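Local coordinates for cellulose biosynthesis protein BcsG (Salmonella typhimurium LT2, PDB 5OLT) that is required for cellulose biosynthesis and carries, in this extramembrane part, a zinc-binding domain of the alkaline phosphatase family, at residues A232-K235 / I236-K240; D73-A77 / G78-H82; D190-A193 / V194-W198. All blocks are in the same frame, centred on the assembly; numbering follows the deposited sequence.

Contact 1: residues A232-K235 / I236-K240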
ATOM      1  N   ALA A 232      -6.394 -19.010  14.996  1.00 14.57           N
ATOM      2  CA  ALA A 232      -5.493 -19.768  14.113  1.00 12.98           C
ATOM      3  C   ALA A 232      -4.108 -19.181  14.186  1.00 11.84           C
ATOM      4  O   ALA A 232      -3.959 -17.966  14.288  1.00 13.16           O
ATOM      5  CB  ALA A 232      -6.021 -19.745  12.693  1.00 13.36           C
ATOM      6  N   ASP A 233      -3.086 -20.024  14.148  0.70 11.42           N
ATOM      7  CA  ASP A 233      -1.740 -19.489  14.223  0.70 12.06           C
ATOM      8  C   ASP A 233      -1.494 -18.505  13.075  0.70 11.21           C
ATOM      9  O   ASP A 233      -1.867 -18.757  11.919  0.70 11.93           O
ATOM     10  CB  ASP A 233      -0.716 -20.614  14.172  0.70 13.89           C
ATOM     11  CG  ASP A 233       0.641 -20.179  14.678  0.70 17.23           C
ATOM     12  OD1 ASP A 233       0.878 -20.231  15.908  0.70 21.96           O
ATOM     13  OD2 ASP A 233       1.477 -19.784  13.844  0.70 24.77           O
ATOM     14  N   TYR A 234      -0.844 -17.398  13.393  1.00 10.97           N
ATOM     15  CA  TYR A 234      -0.522 -16.396  12.362  1.00  9.97           C
ATOM     16  C   TYR A 234       0.313 -17.004  11.218  1.00  9.88           C
ATOM     17  O   TYR A 234       0.019 -16.727  10.040  1.00 10.35           O
ATOM     18  CB  TYR A 234       0.226 -15.210  12.972  1.00 10.14           C
ATOM     19  CG  TYR A 234       0.512 -14.075  11.981  1.00  9.37           C
ATOM     20  CD1 TYR A 234       1.633 -14.093  11.149  1.00  9.59           C
ATOM     21  CD2 TYR A 234      -0.319 -12.964  11.921  1.00  9.65           C
ATOM     22  CE1 TYR A 234       1.872 -13.083  10.232  1.00 10.20           C
ATOM     23  CE2 TYR A 234      -0.078 -11.926  11.028  1.00  9.88           C
ATOM     24  CZ  TYR A 234       1.039 -11.988  10.207  1.00  9.48           C
ATOM     25  OH  TYR A 234       1.306 -10.976   9.317  1.00 11.24           O
ATOM     26  N   LYS A 235       1.338 -17.796  11.519  0.70 10.47           N
ATOM     27  CA  LYS A 235       2.164 -18.292  10.431  0.70 10.55           C
ATOM     28  C   LYS A 235       1.386 -19.277   9.533  0.70 10.23           C
ATOM     29  O   LYS A 235       1.651 -19.348   8.329  0.70 10.28           O
ATOM     30  CB  LYS A 235       3.485 -18.882  10.907  0.70 13.03           C
ATOM     31  CG  LYS A 235       3.395 -20.187  11.662  0.70 15.90           C
ATOM     32  CD  LYS A 235       4.801 -20.718  12.017  0.70 19.30           C
ATOM     33  CE  LYS A 235       5.538 -19.905  13.059  0.70 24.02           C
ATOM     34  NZ  LYS A 235       4.750 -19.545  14.272  0.70 30.60           N
ATOM     35  N   ILE A 236       0.412 -20.007  10.107  1.00 10.28           N
ATOM     36  CA  ILE A 236      -0.438 -20.867   9.289  1.00 10.19           C
ATOM     37  C   ILE A 236      -1.310 -20.042   8.348  1.00  9.74           C
ATOM     38  O   ILE A 236      -1.381 -20.334   7.142  1.00  9.50           O
ATOM     39  CB  ILE A 236      -1.326 -21.764  10.191  1.00 10.79           C
ATOM     40  CG1 ILE A 236      -0.462 -22.769  10.968  1.00 11.79           C
ATOM     41  CG2 ILE A 236      -2.446 -22.464   9.389  1.00 12.24           C
ATOM     42  CD1 ILE A 236       0.189 -23.875  10.113  1.00 13.81           C
ATOM     43  N   ARG A 237      -1.905 -18.972   8.882  1.00  9.43           N
ATOM     44  CA  ARG A 237      -2.732 -18.108   8.043  1.00  9.63           C
ATOM     45  C   ARG A 237      -1.924 -17.394   6.981  1.00  8.71           C
ATOM     46  O   ARG A 237      -2.395 -17.197   5.848  1.00  9.38           O
ATOM     47  CB  ARG A 237      -3.525 -17.137   8.904  1.00  9.18           C
ATOM     48  CG  ARG A 237      -4.630 -17.848   9.699  1.00  9.83           C
ATOM     49  CD  ARG A 237      -5.344 -16.841  10.561  1.00 10.69           C
ATOM     50  NE  ARG A 237      -4.524 -16.500  11.716  1.00 11.22           N
ATOM     51  CZ  ARG A 237      -4.510 -15.315  12.322  1.00 11.55           C
ATOM     52  NH1 ARG A 237      -5.138 -14.268  11.770  1.00 12.97           N
ATOM     53  NH2 ARG A 237      -3.779 -15.145  13.420  1.00 13.42           N
ATOM     54  N   ALA A 238      -0.720 -16.956   7.356  1.00  8.27           N
ATOM     55  CA  ALA A 238       0.121 -16.211   6.392  1.00  9.21           C
ATOM     56  C   ALA A 238       0.625 -17.151   5.307  1.00  8.85           C
ATOM     57  O   ALA A 238       0.569 -16.797   4.127  1.00  9.48           O
ATOM     58  CB  ALA A 238       1.258 -15.511   7.116  1.00  9.30           C
ATOM     59  N   GLN A 239       1.081 -18.367   5.676  1.00  9.06           N
ATOM     60  CA  GLN A 239       1.445 -19.347   4.664  1.00  9.34           C
ATOM     61  C   GLN A 239       0.275 -19.632   3.715  1.00  9.49           C
ATOM     62  O   GLN A 239       0.480 -19.710   2.492  1.00  9.28           O
ATOM     63  CB  GLN A 239       1.899 -20.632   5.370  1.00 10.14           C
ATOM     64  CG  GLN A 239       2.233 -21.762   4.398  1.00 10.60           C
ATOM     65  CD  GLN A 239       3.563 -21.597   3.677  1.00 10.41           C
ATOM     66  OE1 GLN A 239       4.532 -21.014   4.230  1.00 12.55           O
ATOM     67  NE2 GLN A 239       3.649 -22.152   2.453  1.00 12.68           N
ATOM     68  N   LYS A 240      -0.931 -19.823   4.267  1.00  9.56           N
ATOM     69  CA  LYS A 240      -2.104 -20.098   3.451  1.00  9.70           C
ATOM     70  C   LYS A 240      -2.359 -18.959   2.483  1.00  9.95           C
ATOM     71  O   LYS A 240      -2.587 -19.181   1.293  1.00 10.73           O
ATOM     72  CB  LYS A 240      -3.320 -20.312   4.364  1.00 10.96           C
ATOM     73  CG  LYS A 240      -4.657 -20.477   3.641  1.00 11.57           C
ATOM     74  CD  LYS A 240      -5.728 -20.817   4.665  1.00 12.69           C
ATOM     75  CE  LYS A 240      -7.119 -21.000   4.070  1.00 17.48           C
ATOM     76  NZ  LYS A 240      -7.398 -22.385   3.678  1.00 19.27           N
TER
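R237 reaches back to A232, five residues earlier, across the first turn of helix 234-255. Its guanidinium meets A232 O at its edge, near its own plane. Two weak hydrogen bonds result: R237 NE and R237 NH2 both lie 3.0 Å from A232 O, and both are well bent. A longer weak bond runs from R237 NE to D233 O. The chain gets there because CG lies beside the backbone N (chi1 -70°) and the chain bends at chi3. NH1 is used elsewhere, on P218 O and H220 O.

The ordinary helix bonds begin at D233. R237 N bonds to D233 O at 3.0 Å. A238 N follows on Y234 O at 2.8 Å, and Q239 N on K235 O.

The N-cap is D233. Its OD2 accepts from K235 N at 3.1 Å, on the anti side and 33° out of the carboxylate plane. In one conformer of each, K235 NZ also returns to D233 OD2 (3.3 Å), but this salt bridge is doubtful, since both side chains have a second conformer.

Apolar contacts are few. A232 CB lies 3.7 Å from R237 CD, alongside the aliphatic part of the chain. I236 CG1 approaches D233 CB. Y234 CE1 comes within 4.0 Å of A238 CB, obliquely to the ring. The phenol OH bonds to S68 O, next to the zinc ligand C67.

The helix start is thus closed by side chains as well as by backbone. R237 serves four backbone carbonyls: two through NH1 and, more weakly, A232 O and D233 O. Its positive charge, buried here, is probably stabilised by these oxygens. The carboxylate of D233 probably also offsets the partial positive charge at the helix N-terminus.

Contact 2: residues D73-A77 / G78-H82; sequences DVEAA and GLMSH
M80 folds back over the last turn of helix 71-76 and meets V74 and E75. Its CB leads to CG, which lies beside the backbone N (chi1 -67°). CG sits 3.4 Å from E75 OE1 in the E75 conformer given, a doubtful contact since E75 has a second one. CG also comes near V74 CG1. The chain bends again at chi2, which carries SD to 3.5 Å from V74 CG1 and 4.0 Å from V74 CB. The V74 and M80 side chains cross at about a right angle.

L79 packs beside them. Its CB faces V74 CG1, and its CD1 lies 4.0 Å from A77 CB. The same CD1 also touches A238, and CD2 touches Q239, both of helix 234-255.

Two backbone bonds close the turn. L79 N donates to V74 O at 2.9 Å and is almost straight (174°). G78 N donates to E75 O at 3.0 Å, from above the carbonyl plane. G78 has positive phi (73°).

Beyond it, residues 79-82 form a type I beta turn. H82 then caps L84 N with ND1, and its NE2 bonds to D243 of helix 234-255. Helix 71-76 therefore ends in a Schellman motif at G78, with hydrophobic contact between residues on both sides of the glycine, and the chain turns at once toward helix 84-87.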
ATOM      1  N   ASP A  73       6.488  -8.930  10.937  1.00  9.40           N
ATOM      2  CA  ASP A  73       5.638 -10.103  11.080  1.00  9.80           C
ATOM      3  C   ASP A  73       6.145 -11.259  10.213  1.00  9.46           C
ATOM      4  O   ASP A  73       6.144 -12.400  10.671  1.00 10.73           O
ATOM      5  CB  ASP A  73       4.203  -9.824  10.648  1.00 10.34           C
ATOM      6  CG  ASP A  73       3.508  -8.699  11.415  1.00 10.54           C
ATOM      7  OD1 ASP A  73       3.827  -8.443  12.605  1.00 11.21           O
ATOM      8  OD2 ASP A  73       2.583  -8.108  10.792  1.00 10.31           O
ATOM      9  N   VAL A  74       6.574 -10.944   8.985  1.00  8.96           N
ATOM     10  CA  VAL A  74       7.088 -11.987   8.073  1.00  9.96           C
ATOM     11  C   VAL A  74       8.325 -12.649   8.717  1.00 10.25           C
ATOM     12  O   VAL A  74       8.446 -13.893   8.724  1.00 11.01           O
ATOM     13  CB  VAL A  74       7.406 -11.435   6.689  1.00  9.10           C
ATOM     14  CG1 VAL A  74       7.999 -12.534   5.801  1.00 11.04           C
ATOM     15  CG2 VAL A  74       6.157 -10.855   6.049  1.00 11.31           C
ATOM     16  N   GLU A  75       9.218 -11.832   9.278  0.50 10.04           N
ATOM     17  CA  GLU A  75      10.407 -12.342   9.947  0.50 11.54           C
ATOM     18  C   GLU A  75      10.012 -13.220  11.144  0.50 12.18           C
ATOM     19  O   GLU A  75      10.484 -14.373  11.274  0.50 14.01           O
ATOM     20  CB  GLU A  75      11.313 -11.180  10.371  0.50 13.55           C
ATOM     21  CG  GLU A  75      12.497 -11.619  11.226  0.50 16.15           C
ATOM     22  CD  GLU A  75      13.607 -12.305  10.431  0.50 20.99           C
ATOM     23  OE1 GLU A  75      13.564 -12.291   9.171  0.50 21.87           O
ATOM     24  OE2 GLU A  75      14.530 -12.868  11.077  0.50 26.02           O
ATOM     25  N   ALA A  76       9.136 -12.698  12.012  1.00 11.86           N
ATOM     26  CA  ALA A  76       8.736 -13.428  13.239  1.00 12.32           C
ATOM     27  C   ALA A  76       8.005 -14.732  12.902  1.00 13.55           C
ATOM     28  O   ALA A  76       8.097 -15.730  13.635  1.00 16.48           O
ATOM     29  CB  ALA A  76       7.873 -12.535  14.118  1.00 14.18           C
ATOM     30  N   ALA A  77       7.300 -14.736  11.774  1.00 12.00           N
ATOM     31  CA  ALA A  77       6.572 -15.926  11.322  1.00 11.37           C
ATOM     32  C   ALA A  77       7.465 -16.904  10.579  1.00 13.02           C
ATOM     33  O   ALA A  77       7.000 -18.000  10.238  1.00 14.52           O
ATOM     34  CB  ALA A  77       5.403 -15.521  10.437  1.00 12.72           C
ATOM     35  N   GLY A  78       8.708 -16.514  10.284  1.00 12.86           N
ATOM     36  CA  GLY A  78       9.625 -17.424   9.546  1.00 13.33           C
ATOM     37  C   GLY A  78       9.273 -17.567   8.075  1.00 13.30           C
ATOM     38  O   GLY A  78       9.481 -18.624   7.487  1.00 16.96           O
ATOM     39  N   LEU A  79       8.718 -16.525   7.466  1.00 11.94           N
ATOM     40  CA  LEU A  79       8.240 -16.614   6.097  1.00 10.87           C
ATOM     41  C   LEU A  79       8.988 -15.739   5.081  1.00 11.19           C
ATOM     42  O   LEU A  79       8.487 -15.507   3.993  1.00 12.26           O
ATOM     43  CB  LEU A  79       6.717 -16.337   6.066  1.00 11.72           C
ATOM     44  CG  LEU A  79       5.900 -17.426   6.773  1.00 12.56           C
ATOM     45  CD1 LEU A  79       4.450 -16.980   6.793  1.00 14.28           C
ATOM     46  CD2 LEU A  79       6.016 -18.735   6.018  1.00 17.77           C
ATOM     47  N   MET A  80      10.200 -15.274   5.422  1.00 13.12           N
ATOM     48  CA  MET A  80      10.988 -14.466   4.497  1.00 13.45           C
ATOM     49  C   MET A  80      11.392 -15.208   3.225  1.00 14.19           C
ATOM     50  O   MET A  80      11.588 -14.576   2.188  1.00 16.80           O
ATOM     51  CB  MET A  80      12.233 -13.929   5.189  1.00 15.50           C
ATOM     52  CG  MET A  80      11.907 -12.932   6.280  1.00 17.37           C
ATOM     53  SD  MET A  80      11.256 -11.380   5.631  1.00 19.57           S
ATOM     54  CE  MET A  80      12.750 -10.654   4.957  1.00 21.53           C
ATOM     55  N   SER A  81      11.434 -16.535   3.276  1.00 14.81           N
ATOM     56  CA  SER A  81      11.808 -17.285   2.082  0.50 15.65           C
ATOM     57  C   SER A  81      10.617 -17.899   1.349  1.00 14.66           C
ATOM     58  O   SER A  81      10.797 -18.717   0.431  1.00 17.10           O
ATOM     59  CB  SER A  81      12.835 -18.364   2.424  0.50 18.97           C
ATOM     60  OG  SER A  81      12.291 -19.271   3.347  0.50 21.78           O
ATOM     61  N   HIS A  82       9.392 -17.501   1.731  1.00 13.52           N
ATOM     62  CA  HIS A  82       8.249 -17.948   0.968  1.00 11.56           C
ATOM     63  C   HIS A  82       8.437 -17.547  -0.509  1.00 13.32           C
ATOM     64  O   HIS A  82       8.852 -16.416  -0.770  1.00 13.67           O
ATOM     65  CB  HIS A  82       6.946 -17.342   1.496  1.00 12.18           C
ATOM     66  CG  HIS A  82       5.749 -18.019   0.921  1.00 11.45           C
ATOM     67  ND1 HIS A  82       5.311 -17.792  -0.368  1.00 11.85           N
ATOM     68  CD2 HIS A  82       4.954 -19.003   1.430  1.00 11.03           C
ATOM     69  CE1 HIS A  82       4.288 -18.599  -0.621  1.00 11.43           C
ATOM     70  NE2 HIS A  82       4.044 -19.331   0.462  1.00 10.83           N
TER

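Contact 3: residues D190-A193 / V194-W198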
ATOM      1  N   ASP A 190     -12.456 -17.367   1.418  1.00 10.53           N
ATOM      2  CA  ASP A 190     -11.211 -17.827   0.849  1.00 10.62           C
ATOM      3  C   ASP A 190     -10.716 -16.855  -0.218  1.00 10.40           C
ATOM      4  O   ASP A 190     -11.451 -16.516  -1.178  1.00 11.54           O
ATOM      5  CB  ASP A 190     -11.394 -19.191   0.200  1.00 11.67           C
ATOM      6  CG  ASP A 190     -10.100 -19.738  -0.271  1.00 11.74           C
ATOM      7  OD1 ASP A 190      -9.312 -20.221   0.576  1.00 13.95           O
ATOM      8  OD2 ASP A 190      -9.843 -19.644  -1.476  1.00 13.86           O
ATOM      9  N   ASP A 191      -9.445 -16.480  -0.115  1.00 10.25           N
ATOM     10  CA  ASP A 191      -8.933 -15.440  -1.020  1.00 10.51           C
ATOM     11  C   ASP A 191      -8.750 -15.917  -2.445  1.00  9.90           C
ATOM     12  O   ASP A 191      -8.973 -15.145  -3.392  1.00 10.79           O
ATOM     13  CB  ASP A 191      -7.643 -14.858  -0.485  1.00 10.21           C
ATOM     14  CG  ASP A 191      -7.905 -14.060   0.769  1.00 10.40           C
ATOM     15  OD1 ASP A 191      -8.818 -13.168   0.678  1.00 11.73           O
ATOM     16  OD2 ASP A 191      -7.303 -14.364   1.845  1.00 11.86           O
ATOM     17  N   LEU A 192      -8.326 -17.182  -2.623  1.00 10.61           N
ATOM     18  CA  LEU A 192      -8.214 -17.696  -3.983  1.00 11.11           C
ATOM     19  C   LEU A 192      -9.580 -17.723  -4.637  1.00 11.69           C
ATOM     20  O   LEU A 192      -9.680 -17.423  -5.837  1.00 13.26           O
ATOM     21  CB  LEU A 192      -7.552 -19.065  -3.974  1.00 11.92           C
ATOM     22  CG  LEU A 192      -7.241 -19.720  -5.321  1.00 12.91           C
ATOM     23  CD1 LEU A 192      -6.424 -18.764  -6.200  1.00 13.56           C
ATOM     24  CD2 LEU A 192      -6.540 -21.063  -5.089  1.00 16.05           C
ATOM     25  N   ALA A 193     -10.634 -18.072  -3.885  1.00 11.70           N
ATOM     26  CA  ALA A 193     -11.996 -18.059  -4.465  1.00 12.61           C
ATOM     27  C   ALA A 193     -12.436 -16.648  -4.859  1.00 11.74           C
ATOM     28  O   ALA A 193     -13.010 -16.453  -5.934  1.00 13.98           O
ATOM     29  CB  ALA A 193     -12.992 -18.670  -3.505  1.00 13.16           C
ATOM     30  N   VAL A 194     -12.138 -15.655  -4.008  1.00 11.67           N
ATOM     31  CA  VAL A 194     -12.455 -14.267  -4.334  1.00 11.12           C
ATOM     32  C   VAL A 194     -11.703 -13.843  -5.611  1.00 11.61           C
ATOM     33  O   VAL A 194     -12.281 -13.210  -6.501  1.00 12.32           O
ATOM     34  CB  VAL A 194     -12.067 -13.324  -3.167  1.00 11.46           C
ATOM     35  CG1 VAL A 194     -12.238 -11.870  -3.567  1.00 13.57           C
ATOM     36  CG2 VAL A 194     -12.925 -13.597  -1.932  1.00 13.09           C
ATOM     37  N   LEU A 195     -10.419 -14.195  -5.710  1.00 11.29           N
ATOM     38  CA  LEU A 195      -9.587 -13.764  -6.839  1.00 11.00           C
ATOM     39  C   LEU A 195     -10.033 -14.485  -8.114  1.00 12.50           C
ATOM     40  O   LEU A 195     -10.032 -13.875  -9.173  1.00 12.43           O
ATOM     41  CB  LEU A 195      -8.101 -14.026  -6.557  1.00 11.17           C
ATOM     42  CG  LEU A 195      -7.521 -13.032  -5.554  1.00  9.44           C
ATOM     43  CD1 LEU A 195      -6.234 -13.621  -4.950  1.00 12.04           C
ATOM     44  CD2 LEU A 195      -7.238 -11.683  -6.242  1.00 11.11           C
ATOM     45  N   ASN A 196     -10.375 -15.763  -8.014  1.00 12.92           N
ATOM     46  CA  ASN A 196     -10.836 -16.489  -9.206  1.00 13.58           C
ATOM     47  C   ASN A 196     -12.168 -15.946  -9.729  1.00 14.05           C
ATOM     48  O   ASN A 196     -12.382 -15.889 -10.956  1.00 15.62           O
ATOM     49  CB  ASN A 196     -10.915 -17.971  -8.931  1.00 14.42           C
ATOM     50  CG  ASN A 196      -9.566 -18.646  -9.090  1.00 16.61           C
ATOM     51  OD1 ASN A 196      -8.709 -18.204  -9.868  1.00 23.33           O
ATOM     52  ND2 ASN A 196      -9.373 -19.738  -8.370  1.00 19.61           N
ATOM     53  N   ARG A 197     -13.039 -15.529  -8.820  1.00 13.70           N
ATOM     54  CA  ARG A 197     -14.302 -14.893  -9.207  1.00 14.11           C
ATOM     55  C   ARG A 197     -14.019 -13.577  -9.929  1.00 14.40           C
ATOM     56  O   ARG A 197     -14.608 -13.258 -10.958  1.00 15.44           O
ATOM     57  CB  ARG A 197     -15.203 -14.694  -7.978  1.00 14.89           C
ATOM     58  CG  ARG A 197     -16.456 -13.879  -8.310  1.00 16.30           C
ATOM     59  CD  ARG A 197     -17.444 -13.879  -7.164  1.00 16.32           C
ATOM     60  NE  ARG A 197     -18.016 -15.220  -6.949  1.00 18.90           N
ATOM     61  CZ  ARG A 197     -18.968 -15.508  -6.066  1.00 18.43           C
ATOM     62  NH1 ARG A 197     -19.501 -14.560  -5.303  1.00 17.84           N
ATOM     63  NH2 ARG A 197     -19.414 -16.767  -5.976  1.00 20.10           N
ATOM     64  N   TRP A 198     -13.067 -12.792  -9.411  1.00 14.01           N
ATOM     65  CA  TRP A 198     -12.655 -11.569 -10.070  1.00 13.36           C
ATOM     66  C   TRP A 198     -12.124 -11.850 -11.490  1.00 13.81           C
ATOM     67  O   TRP A 198     -12.488 -11.159 -12.454  1.00 15.52           O
ATOM     68  CB  TRP A 198     -11.572 -10.893  -9.206  1.00 14.34           C
ATOM     69  CG  TRP A 198     -10.943  -9.699  -9.830  1.00 12.72           C
ATOM     70  CD1 TRP A 198     -11.419  -8.424  -9.795  1.00 13.80           C
ATOM     71  CD2 TRP A 198      -9.752  -9.662 -10.613  1.00 12.92           C
ATOM     72  NE1 TRP A 198     -10.607  -7.591 -10.504  1.00 13.70           N
ATOM     73  CE2 TRP A 198      -9.566  -8.316 -11.027  1.00 12.31           C
ATOM     74  CE3 TRP A 198      -8.812 -10.627 -10.998  1.00 14.51           C
ATOM     75  CZ2 TRP A 198      -8.477  -7.914 -11.798  1.00 14.79           C
ATOM     76  CZ3 TRP A 198      -7.743 -10.230 -11.786  1.00 16.22           C
ATOM     77  CH2 TRP A 198      -7.590  -8.884 -12.185  1.00 15.59           C
TER
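L192 and N196 meet one turn apart on helix 191-203. The amide nitrogen N196 ND2 lies 3.7 Å from L192 CG and nearly as close to L192 CD1. The two side chains run obliquely to each other. L192 CG points anti to the backbone N (chi1 -175°), beside the carbonyl carbon, which turns the branch along the helix toward N196. ND2 is also 3.4 Å from L192 O, but the angle is too poor for a hydrogen bond.

The next atoms met are backbone oxygens. L195 lays CG, 3.4 Å away, and CD1 against D191 O. V194 puts CG2 3.4 Å from D190 O, since this methyl stands beside its own backbone N. These carbonyls are held by the regular helix bonds. V194 N donates to D190 O at 3.0 Å. L195 N bonds to D191 O, N196 N to L192 O at 2.8 Å, and R197 N to A193 O.

D190 is the N-cap. Its OD2 accepts from A193 N at 3.0 Å through the anti lone pair. E244 of helix 234-255 takes L192 N with its own carboxylate, so two acidic residues face this helix end.

Farther out, V194 and L195 rest on F214 of strand 210-216, and L195 and N196 on F248. R197 sends NH1 to S174 O and N172 O, and W198 NE1 bonds to T212.

The chemistry is that of a helix start rich in acid. D190 and E244 bring like charges close together, as do D191 and D148. For D190 and E244, the N-H groups of A193 and L192 probably ease the repulsion, while a proton shared within either pair remains possible.

In the fold
Along the chain the order is contact 2, contact 3, contact 1. Contacts 1 and 2 have centres about 11 Å apart and touch, through Y234 on D73 and through the loop after helix 71-76. Contacts 1 and 3 are about 18 Å apart between centres and barely meet, through K240 and D190. Contacts 2 and 3 do not touch. Contact 3 packs on strand 210-216 of the seven-stranded mixed sheet. The end of helix 71-76 and the start of helix 191-203 both lie against helix 234-255, at separate places, and contact 1 is that helix's own start. The side chain of Y234 lies about 10 Å from the zinc ion, near the metal site.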